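Local coordinates for cell division control protein 4 (Saccharomyces cerevisiae, PDB 3V7D) that serves as the substrate-recognition subunit of an SCF E3 ubiquitin ligase, binding phosphorylated targets such as the CDK inhibitor SIC1 and directing their ubiquitination, at residues Asp362-Ser367 with Arg384-His389; Ile405-Ser410 with Trp437-Lys442; Asp13-Thr16 with Ile22-Lys25; Lys25-Leu30 with Gln43-Ile48. The protein carries 1 engineered substitution. All blocks are in the same frame, centred on the assembly; numbering follows the deposited sequence. Where two conformers were deposited one is given.

Contact 1. Residues Asp362-Ser367 with Arg384-His389; sequences DKFLVS and RKFSYH
The ring of Phe364 is covered on both faces. Over the centre of one lies CG of Lys363, its own neighbour in sequence; over the centre of the other stands the edge of Phe386, whose CE2 is 3.8 Å from Phe364 CG. This is an edge-to-face pair, the planes at 78° and the centroids 5.1 Å apart. Obliquely to the Phe364 ring comes the start of the Lys385 chain, with CB 3.7 Å from Phe364 CE1, before bends at chi2 and chi3 lead its amine off. In Phe386, CG sits between the backbone N and the carbonyl carbon (chi1 58°), which carries the ring toward strand 364-367, where CZ also meets Val366 CG2 at 3.8 Å. Strands 364-369 and 384-389 are the second and fourth of one four-stranded WD40 propeller blade, with strand 373-378 between them, so they meet through side chains without sharing backbone hydrogen bonds. A classic beta bulge, in which Lys385 and Phe386 both face Gly376, brings two successive side chains toward Phe364. With an alanine in place of Phe364, the Phe386 edge would probably lose the aromatic face it points at, and the aliphatic part of Lys385 its cover. Leu419, from a loop, packs on both phenylalanines.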
# COMPACT_ATOMS: atom_id res chain seq x y z
N ASP B 362 -3.37 -3.16 -1.16
CA ASP B 362 -4.29 -2.20 -1.77
C ASP B 362 -4.75 -2.61 -3.17
O ASP B 362 -5.90 -2.39 -3.53
CB ASP B 362 -3.66 -0.79 -1.82
CG ASP B 362 -3.63 -0.12 -0.46
OD1 ASP B 362 -4.55 -0.37 0.35
OD2 ASP B 362 -2.68 0.66 -0.21
N LYS B 363 -3.86 -3.21 -3.96
CA LYS B 363 -4.22 -3.56 -5.33
C LYS B 363 -4.22 -5.06 -5.65
O LYS B 363 -4.77 -5.48 -6.67
CB LYS B 363 -3.34 -2.80 -6.34
CG LYS B 363 -1.91 -3.25 -6.39
CD LYS B 363 -1.06 -2.31 -7.26
CE LYS B 363 -1.42 -2.43 -8.74
NZ LYS B 363 -0.44 -1.73 -9.62
N PHE B 364 -3.63 -5.87 -4.78
CA PHE B 364 -3.53 -7.31 -5.05
C PHE B 364 -4.15 -8.18 -3.96
O PHE B 364 -3.87 -8.00 -2.78
CB PHE B 364 -2.06 -7.74 -5.19
CG PHE B 364 -1.32 -7.06 -6.30
CD1 PHE B 364 -1.79 -7.12 -7.61
CD2 PHE B 364 -0.13 -6.40 -6.05
CE1 PHE B 364 -1.08 -6.50 -8.64
CE2 PHE B 364 0.58 -5.79 -7.07
CZ PHE B 364 0.10 -5.84 -8.37
N LEU B 365 -4.98 -9.14 -4.37
CA LEU B 365 -5.25 -10.30 -3.52
C LEU B 365 -4.20 -11.32 -3.89
O LEU B 365 -4.01 -11.61 -5.08
CB LEU B 365 -6.65 -10.87 -3.77
CG LEU B 365 -6.95 -12.20 -3.07
CD1 LEU B 365 -6.96 -12.06 -1.55
CD2 LEU B 365 -8.26 -12.81 -3.56
N VAL B 366 -3.50 -11.86 -2.90
CA VAL B 366 -2.44 -12.83 -3.19
C VAL B 366 -2.69 -14.15 -2.47
O VAL B 366 -3.03 -14.17 -1.29
CB VAL B 366 -1.05 -12.29 -2.82
CG1 VAL B 366 0.05 -13.22 -3.35
CG2 VAL B 366 -0.86 -10.88 -3.38
N SER B 367 -2.51 -15.25 -3.19
CA SER B 367 -2.75 -16.57 -2.64
C SER B 367 -1.59 -17.52 -2.93
O SER B 367 -0.93 -17.42 -3.97
CB SER B 367 -4.04 -17.15 -3.22
OG SER B 367 -3.94 -17.25 -4.64
N ARG B 384 -6.29 -11.79 -13.38
CA ARG B 384 -4.98 -12.34 -13.08
C ARG B 384 -3.87 -11.31 -13.28
O ARG B 384 -3.71 -10.76 -14.37
CB ARG B 384 -4.73 -13.58 -13.94
CG ARG B 384 -5.65 -14.74 -13.60
CD ARG B 384 -5.47 -15.92 -14.55
NE ARG B 384 -6.38 -17.01 -14.22
CZ ARG B 384 -6.05 -18.07 -13.48
NH1 ARG B 384 -4.81 -18.18 -13.00
NH2 ARG B 384 -6.94 -19.02 -13.23
N LYS B 385 -3.10 -11.04 -12.23
CA LYS B 385 -2.05 -10.03 -12.31
C LYS B 385 -0.66 -10.64 -12.36
O LYS B 385 0.19 -10.18 -13.11
CB LYS B 385 -2.15 -9.04 -11.15
CG LYS B 385 -3.53 -8.44 -10.98
CD LYS B 385 -4.00 -7.77 -12.25
CE LYS B 385 -3.20 -6.53 -12.55
NZ LYS B 385 -3.89 -5.69 -13.58
N PHE B 386 -0.43 -11.67 -11.55
CA PHE B 386 0.85 -12.37 -11.58
C PHE B 386 0.76 -13.83 -11.14
O PHE B 386 -0.20 -14.25 -10.50
CB PHE B 386 1.95 -11.61 -10.81
CG PHE B 386 1.63 -11.35 -9.35
CD1 PHE B 386 1.83 -12.34 -8.40
CD2 PHE B 386 1.19 -10.11 -8.94
CE1 PHE B 386 1.56 -12.09 -7.06
CE2 PHE B 386 0.92 -9.86 -7.60
CZ PHE B 386 1.11 -10.85 -6.66
N SER B 387 1.79 -14.59 -11.50
CA SER B 387 1.83 -16.01 -11.21
C SER B 387 3.28 -16.42 -10.96
O SER B 387 4.16 -16.14 -11.77
CB SER B 387 1.26 -16.80 -12.39
OG SER B 387 1.39 -18.20 -12.17
N TYR B 388 3.52 -17.08 -9.82
CA TYR B 388 4.86 -17.54 -9.50
C TYR B 388 4.85 -18.97 -8.98
O TYR B 388 3.83 -19.46 -8.51
CB TYR B 388 5.54 -16.63 -8.48
CG TYR B 388 5.77 -15.22 -8.97
CD1 TYR B 388 6.77 -14.94 -9.90
CD2 TYR B 388 5.00 -14.16 -8.50
CE1 TYR B 388 6.98 -13.65 -10.35
CE2 TYR B 388 5.21 -12.87 -8.94
CZ TYR B 388 6.20 -12.62 -9.86
OH TYR B 388 6.40 -11.33 -10.30
N HIS B 389 6.00 -19.63 -9.07
CA HIS B 389 6.13 -21.00 -8.60
C HIS B 389 7.55 -21.25 -8.09
O HIS B 389 8.52 -21.01 -8.81
CB HIS B 389 5.80 -21.98 -9.73
CG HIS B 389 5.01 -23.17 -9.29
ND1 HIS B 389 3.70 -23.37 -9.67
CD2 HIS B 389 5.34 -24.22 -8.50
CE1 HIS B 389 3.26 -24.50 -9.14
NE2 HIS B 389 4.24 -25.03 -8.42

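Contact 2. Residues Ile405-Ser410 with Trp437-Lys442; sequences ILVSGS and WSVNFK
Ile405, Val407, Val439 and Phe441 meet through apolar side chains, and no hydrogen bond joins the two strands. The aliphatic part is a branch-to-branch contact: CG1 of Val407 touches CG2 of Val439 at 3.7 Å. Each of these methyls lies anti to its own backbone N (for Val407 CG1, chi1 178°), while the other methyl of Val407, CG2, is turned to the phenyl ring of Phe441.

Most of the other contacts are to that ring. CG2 of Val407 lies obliquely beside it, 3.8 Å from Phe441 CE2. At the far end of the ring, CZ is 3.7 Å from CG2 of Ile405, and the carbonyl oxygen of Ile405 stands at the ring edge, near its plane, 3.6 Å from the same CZ. The outer end of the Phe441 ring thus meets the Ile405 carbonyl oxygen at its edge and methyls of Ile405 and Val407. Tyr400 adds an edge-to-face partner to the ring, and Trp105, from the long helix 87-106, also meets it.

The side chains alternate as expected of strands, with Leu406 and Ser408 turned to the other side of their sheet. Segments 405-410, in WD repeat 7, and 437-442, on strand 435-442 of the blade that includes the C-terminal strands, run nearly antiparallel, at 170° and 7.5 Å between axes: the hydrophobic packing between adjacent blades of a WD40 beta-propeller.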
# COMPACT_ATOMS: atom_id res chain seq x y z
N ILE B 405 6.29 -5.28 -3.76
CA ILE B 405 7.19 -6.39 -3.46
C ILE B 405 6.45 -7.63 -2.98
O ILE B 405 5.52 -7.53 -2.18
CB ILE B 405 8.21 -5.97 -2.37
CG1 ILE B 405 9.22 -4.96 -2.92
CG2 ILE B 405 8.96 -7.18 -1.82
CD1 ILE B 405 10.26 -5.59 -3.83
N LEU B 406 6.86 -8.79 -3.47
CA LEU B 406 6.46 -10.08 -2.91
C LEU B 406 7.69 -10.80 -2.36
O LEU B 406 8.71 -10.91 -3.04
CB LEU B 406 5.79 -10.95 -3.97
CG LEU B 406 5.56 -12.43 -3.64
CD1 LEU B 406 4.52 -12.60 -2.55
CD2 LEU B 406 5.19 -13.25 -4.89
N VAL B 407 7.60 -11.26 -1.12
CA VAL B 407 8.63 -12.11 -0.54
C VAL B 407 7.98 -13.43 -0.15
O VAL B 407 6.99 -13.43 0.57
CB VAL B 407 9.29 -11.48 0.70
CG1 VAL B 407 10.33 -12.43 1.29
CG2 VAL B 407 9.93 -10.15 0.35
N SER B 408 8.51 -14.55 -0.62
CA SER B 408 7.90 -15.85 -0.34
C SER B 408 8.92 -16.86 0.18
O SER B 408 10.11 -16.77 -0.10
CB SER B 408 7.21 -16.40 -1.59
OG SER B 408 8.09 -16.42 -2.71
N GLY B 409 8.43 -17.84 0.94
CA GLY B 409 9.31 -18.82 1.54
C GLY B 409 8.79 -20.24 1.49
O GLY B 409 7.58 -20.49 1.57
N SER B 410 9.72 -21.18 1.35
CA SER B 410 9.40 -22.60 1.43
C SER B 410 10.71 -23.33 1.69
O SER B 410 11.75 -22.69 1.84
CB SER B 410 8.79 -23.10 0.12
OG SER B 410 9.73 -23.06 -0.94
N TRP B 437 9.77 -20.17 8.16
CA TRP B 437 8.52 -20.38 8.89
C TRP B 437 7.59 -19.18 8.78
O TRP B 437 6.38 -19.34 8.67
CB TRP B 437 8.80 -20.72 10.35
CG TRP B 437 9.58 -21.99 10.53
CD1 TRP B 437 10.79 -22.13 11.16
CD2 TRP B 437 9.22 -23.29 10.04
NE1 TRP B 437 11.19 -23.44 11.11
CE2 TRP B 437 10.25 -24.17 10.43
CE3 TRP B 437 8.13 -23.79 9.33
CZ2 TRP B 437 10.22 -25.53 10.12
CZ3 TRP B 437 8.10 -25.14 9.02
CH2 TRP B 437 9.14 -25.99 9.42
N SER B 438 8.16 -17.98 8.80
CA SER B 438 7.34 -16.78 8.76
C SER B 438 8.15 -15.61 8.21
O SER B 438 9.30 -15.42 8.58
CB SER B 438 6.80 -16.45 10.15
OG SER B 438 5.89 -15.38 10.09
N VAL B 439 7.53 -14.84 7.32
CA VAL B 439 8.18 -13.67 6.76
C VAL B 439 7.25 -12.46 6.82
O VAL B 439 6.03 -12.57 6.67
CB VAL B 439 8.69 -13.93 5.30
CG1 VAL B 439 7.54 -13.89 4.30
CG2 VAL B 439 9.73 -12.91 4.92
N ASN B 440 7.83 -11.29 7.08
CA ASN B 440 7.07 -10.06 7.23
C ASN B 440 8.01 -8.91 6.91
O ASN B 440 9.18 -8.93 7.28
CB ASN B 440 6.56 -9.94 8.67
CG ASN B 440 5.48 -8.87 8.84
OD1 ASN B 440 5.62 -7.75 8.36
ND2 ASN B 440 4.39 -9.23 9.52
N PHE B 441 7.51 -7.90 6.20
CA PHE B 441 8.34 -6.73 5.95
C PHE B 441 7.53 -5.44 5.96
O PHE B 441 6.34 -5.43 5.69
CB PHE B 441 9.14 -6.87 4.65
CG PHE B 441 8.30 -6.84 3.40
CD1 PHE B 441 7.93 -5.63 2.81
CD2 PHE B 441 7.89 -8.02 2.80
CE1 PHE B 441 7.16 -5.60 1.66
CE2 PHE B 441 7.12 -8.00 1.64
CZ PHE B 441 6.76 -6.79 1.07
N LYS B 442 8.22 -4.35 6.29
CA LYS B 442 7.65 -3.02 6.19
C LYS B 442 8.77 -2.03 5.93
O LYS B 442 9.74 -1.96 6.70
CB LYS B 442 6.89 -2.63 7.47
CG LYS B 442 5.99 -1.42 7.29
CD LYS B 442 5.22 -1.05 8.56
CE LYS B 442 6.12 -0.38 9.60
NZ LYS B 442 5.33 0.26 10.70

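Contact 3. Residues Asp13-Thr16 with Ile22-Lys25; sequences DLIT and ISLK
Ser23 reaches across to Ile15 in helix 14-17, and its neighbours in helix 20-27 face other ways. Just before it, Ile22 packs on an apolar side chain of the other protein chain in the complex. At Ser23 the hydroxyl donates to the carbonyl oxygen of Ile15, with OG 2.6 Å from O. The donor lies in the carbonyl plane on a lone pair, at a C=O...donor angle of 117°. With OG anti to the carbonyl carbon of Ser23 (chi1 -70°), the oxygen projects at helix 14-17, and CD1 of Ile15 closes against the serine at 4.0 Å from CB. The bond ties together the first two short helices of the F-box, the motif through which F-box proteins join Skp1. A glycine in place of Ser23 is likely to leave the Ile15 carbonyl without this donor and the two helices less firmly held together. Leu24 then turns to the opposite side and packs on Ser52, while Lys25 lies against the other protein chain. The start of helix 14-17 is fixed by its N-cap, Asp13: Thr16 N approaches OD1 at 3.3 Å and Thr16 OG1 approaches OD2 at 2.9 Å, both from above the carboxylate plane.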
# COMPACT_ATOMS: atom_id res chain seq x y z
N ASP B 13 11.29 32.44 -18.62
CA ASP B 13 11.05 31.59 -17.47
C ASP B 13 9.56 31.27 -17.41
O ASP B 13 8.79 31.93 -16.71
CB ASP B 13 11.50 32.29 -16.19
CG ASP B 13 11.51 31.38 -14.99
OD1 ASP B 13 10.95 30.26 -15.08
OD2 ASP B 13 12.07 31.78 -13.95
N LEU B 14 9.16 30.24 -18.16
CA LEU B 14 7.76 29.85 -18.27
C LEU B 14 7.15 29.44 -16.93
O LEU B 14 5.98 29.71 -16.66
CB LEU B 14 7.59 28.72 -19.29
CG LEU B 14 8.05 28.98 -20.72
CD1 LEU B 14 7.62 27.84 -21.62
CD2 LEU B 14 7.52 30.30 -21.24
N ILE B 15 7.93 28.76 -16.10
CA ILE B 15 7.44 28.26 -14.82
C ILE B 15 7.09 29.40 -13.88
O ILE B 15 6.06 29.38 -13.20
CB ILE B 15 8.46 27.30 -14.16
CG1 ILE B 15 8.52 25.98 -14.94
CG2 ILE B 15 8.13 27.04 -12.68
CD1 ILE B 15 7.20 25.23 -15.01
N THR B 16 7.94 30.43 -13.86
CA THR B 16 7.68 31.61 -13.05
C THR B 16 6.54 32.45 -13.63
O THR B 16 5.66 32.91 -12.91
CB THR B 16 8.95 32.47 -12.91
OG1 THR B 16 9.90 31.79 -12.09
CG2 THR B 16 8.62 33.82 -12.28
N ILE B 22 -1.06 26.27 -13.63
CA ILE B 22 -0.55 25.80 -14.91
C ILE B 22 0.89 25.28 -14.80
O ILE B 22 1.22 24.24 -15.38
CB ILE B 22 -0.65 26.89 -15.99
CG1 ILE B 22 -2.11 27.28 -16.20
CG2 ILE B 22 -0.03 26.40 -17.30
CD1 ILE B 22 -2.32 28.27 -17.31
N SER B 23 1.73 25.97 -14.04
CA SER B 23 3.09 25.50 -13.82
C SER B 23 3.04 24.20 -13.03
O SER B 23 3.90 23.34 -13.17
CB SER B 23 3.92 26.55 -13.09
OG SER B 23 4.19 27.66 -13.92
N LEU B 24 2.02 24.08 -12.19
CA LEU B 24 1.82 22.87 -11.40
C LEU B 24 1.49 21.70 -12.31
O LEU B 24 1.96 20.58 -12.11
CB LEU B 24 0.68 23.08 -10.41
CG LEU B 24 0.89 22.36 -9.09
CD1 LEU B 24 2.07 22.99 -8.37
CD2 LEU B 24 -0.37 22.41 -8.24
N LYS B 25 0.68 21.98 -13.33
CA LYS B 25 0.32 20.99 -14.33
C LYS B 25 1.56 20.46 -15.05
O LYS B 25 1.65 19.28 -15.38
CB LYS B 25 -0.66 21.63 -15.32
CG LYS B 25 -1.29 20.66 -16.30
CD LYS B 25 -2.38 21.34 -17.12
CE LYS B 25 -3.50 21.90 -16.25
NZ LYS B 25 -4.84 21.40 -16.68

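Contact 4. Residues Lys25-Leu30 with Gln43-Ile48; sequences KIFNYL and QNWNKI
Phe27 points the edge of its ring at Trp45 and also meets Ile48, bridging helix 20-27 and helix 43-49. The aromatic component is an offset edge-to-face pair: the edge of Phe27 points toward the face of the Trp45 six-membered ring, with planes at 81° and centroids 5.9 Å apart. The nearest atoms are CZ of Phe27 and CE3 of Trp45, at 4.2 Å, so the fit is an ordinary van der Waals one.

The aliphatic component is smaller. CG2 of Ile48 approaches the Phe27 ring obliquely and lies 4.0 Å from CE2, the two side chains crossing at about a right angle. This methyl is the branch anti to the backbone N of Ile48, with chi1 -72° placing CG1 anti to the carbonyl carbon instead.

Polar bonds act around the contact rather than across it. The indole NE1 of Trp45 is hydrogen-bonded to Asp13 OD1, which is likely to limit how the indole can turn. A type I turn from Phe27 to Leu30, with Leu30 N 3.0 Å from Phe27 O, takes the chain away just beyond the phenylalanine.

Within the F-box, the cluster is closed by neighbouring helices: Ile15 of helix 14-17 packs on both aromatic residues, Ser38 of helix 32-39 touches both, and Leu55 of helix 53-62 lies against Phe27.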
# COMPACT_ATOMS: atom_id res chain seq x y z
N LYS B 25 0.68 21.98 -13.33
CA LYS B 25 0.32 20.99 -14.33
C LYS B 25 1.56 20.46 -15.05
O LYS B 25 1.65 19.28 -15.38
CB LYS B 25 -0.66 21.63 -15.32
CG LYS B 25 -1.29 20.66 -16.30
CD LYS B 25 -2.38 21.34 -17.12
CE LYS B 25 -3.50 21.90 -16.25
NZ LYS B 25 -4.84 21.40 -16.68
N ILE B 26 2.53 21.35 -15.26
CA ILE B 26 3.77 20.99 -15.94
C ILE B 26 4.60 20.02 -15.09
O ILE B 26 5.14 19.03 -15.60
CB ILE B 26 4.60 22.26 -16.28
CG1 ILE B 26 3.86 23.11 -17.31
CG2 ILE B 26 5.98 21.88 -16.81
CD1 ILE B 26 4.53 24.45 -17.61
N PHE B 27 4.68 20.30 -13.79
CA PHE B 27 5.44 19.44 -12.89
C PHE B 27 4.79 18.06 -12.71
O PHE B 27 5.49 17.07 -12.49
CB PHE B 27 5.65 20.12 -11.54
CG PHE B 27 6.61 21.27 -11.59
CD1 PHE B 27 7.93 21.08 -11.97
CD2 PHE B 27 6.20 22.55 -11.25
CE1 PHE B 27 8.82 22.14 -12.03
CE2 PHE B 27 7.08 23.62 -11.30
CZ PHE B 27 8.39 23.41 -11.69
N ASN B 28 3.47 18.00 -12.81
CA ASN B 28 2.77 16.72 -12.74
C ASN B 28 3.06 15.80 -13.93
O ASN B 28 2.78 14.61 -13.87
CB ASN B 28 1.26 16.92 -12.58
CG ASN B 28 0.87 17.32 -11.17
OD1 ASN B 28 1.42 16.80 -10.19
ND2 ASN B 28 -0.07 18.25 -11.04
N TYR B 29 3.61 16.37 -15.00
CA TYR B 29 3.97 15.58 -16.17
C TYR B 29 5.41 15.09 -16.08
O TYR B 29 5.90 14.40 -16.97
CB TYR B 29 3.81 16.39 -17.46
CG TYR B 29 2.38 16.56 -17.91
CD1 TYR B 29 1.51 15.48 -17.94
CD2 TYR B 29 1.90 17.80 -18.30
CE1 TYR B 29 0.20 15.63 -18.36
CE2 TYR B 29 0.59 17.96 -18.71
CZ TYR B 29 -0.25 16.87 -18.74
OH TYR B 29 -1.56 17.03 -19.15
N LEU B 30 6.10 15.46 -15.00
CA LEU B 30 7.50 15.09 -14.84
C LEU B 30 7.69 13.91 -13.90
O LEU B 30 6.86 13.66 -13.01
CB LEU B 30 8.31 16.29 -14.36
CG LEU B 30 8.56 17.38 -15.40
CD1 LEU B 30 9.16 18.62 -14.77
CD2 LEU B 30 9.47 16.85 -16.50
N GLN B 43 15.32 30.13 -6.54
CA GLN B 43 14.52 30.30 -5.33
C GLN B 43 13.03 30.25 -5.63
O GLN B 43 12.25 29.68 -4.86
CB GLN B 43 14.88 31.60 -4.61
CG GLN B 43 16.20 31.56 -3.85
CD GLN B 43 16.11 30.79 -2.54
OE1 GLN B 43 15.15 30.07 -2.29
NE2 GLN B 43 17.13 30.95 -1.70
N ASN B 44 12.63 30.82 -6.76
CA ASN B 44 11.22 30.87 -7.16
C ASN B 44 10.68 29.50 -7.56
O ASN B 44 9.56 29.13 -7.21
CB ASN B 44 11.06 31.86 -8.31
CG ASN B 44 11.89 33.11 -8.11
OD1 ASN B 44 13.12 33.08 -8.23
ND2 ASN B 44 11.23 34.23 -7.82
N TRP B 45 11.47 28.76 -8.33
CA TRP B 45 11.09 27.41 -8.71
C TRP B 45 10.97 26.57 -7.44
O TRP B 45 10.03 25.79 -7.27
CB TRP B 45 12.11 26.77 -9.65
CG TRP B 45 11.95 27.13 -11.10
CD1 TRP B 45 11.71 28.37 -11.62
CD2 TRP B 45 12.02 26.24 -12.23
NE1 TRP B 45 11.63 28.31 -12.99
CE2 TRP B 45 11.82 27.01 -13.39
CE3 TRP B 45 12.24 24.86 -12.36
CZ2 TRP B 45 11.83 26.45 -14.67
CZ3 TRP B 45 12.25 24.31 -13.63
CH2 TRP B 45 12.04 25.10 -14.77
N ASN B 46 11.95 26.75 -6.55
CA ASN B 46 11.97 26.03 -5.29
C ASN B 46 10.70 26.31 -4.50
O ASN B 46 10.07 25.39 -3.96
CB ASN B 46 13.20 26.44 -4.47
CG ASN B 46 13.41 25.57 -3.24
OD1 ASN B 46 12.89 25.86 -2.16
ND2 ASN B 46 14.19 24.51 -3.40
N LYS B 47 10.31 27.58 -4.46
CA LYS B 47 9.12 27.99 -3.72
C LYS B 47 7.86 27.40 -4.34
O LYS B 47 7.00 26.87 -3.63
CB LYS B 47 9.03 29.52 -3.69
CG LYS B 47 8.00 30.06 -2.71
CD LYS B 47 7.80 31.57 -2.88
CE LYS B 47 9.02 32.36 -2.42
NZ LYS B 47 9.14 32.39 -0.93
N ILE B 48 7.76 27.47 -5.67
CA ILE B 48 6.60 26.96 -6.39
C ILE B 48 6.36 25.46 -6.16
O ILE B 48 5.24 25.04 -5.90
CB ILE B 48 6.74 27.24 -7.91
CG1 ILE B 48 6.54 28.73 -8.20
CG2 ILE B 48 5.74 26.41 -8.70
CD1 ILE B 48 6.76 29.09 -9.65

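In the fold
The four contacts fall into two groups at either end of the chain. Contacts 3 and 4 share Lys25 and helix 20-27, and their centres are only about 6 Å apart; Ile15 CG1 packs 3.4 Å from Trp45 CZ2, so they form one F-box core, with the other protein chain of the assembly alongside. Contacts 1 and 2 belong to the WD40 propeller, their centres about 14 Å apart, and touch where Tyr388 CD2 meets Leu406 CD2 at 3.7 Å. Between the groups, contacts 1 and 4 come nearest, about 17 Å between closest atoms. The bound peptide is near contact 2, where Trp437 packs on one of its polar side chains.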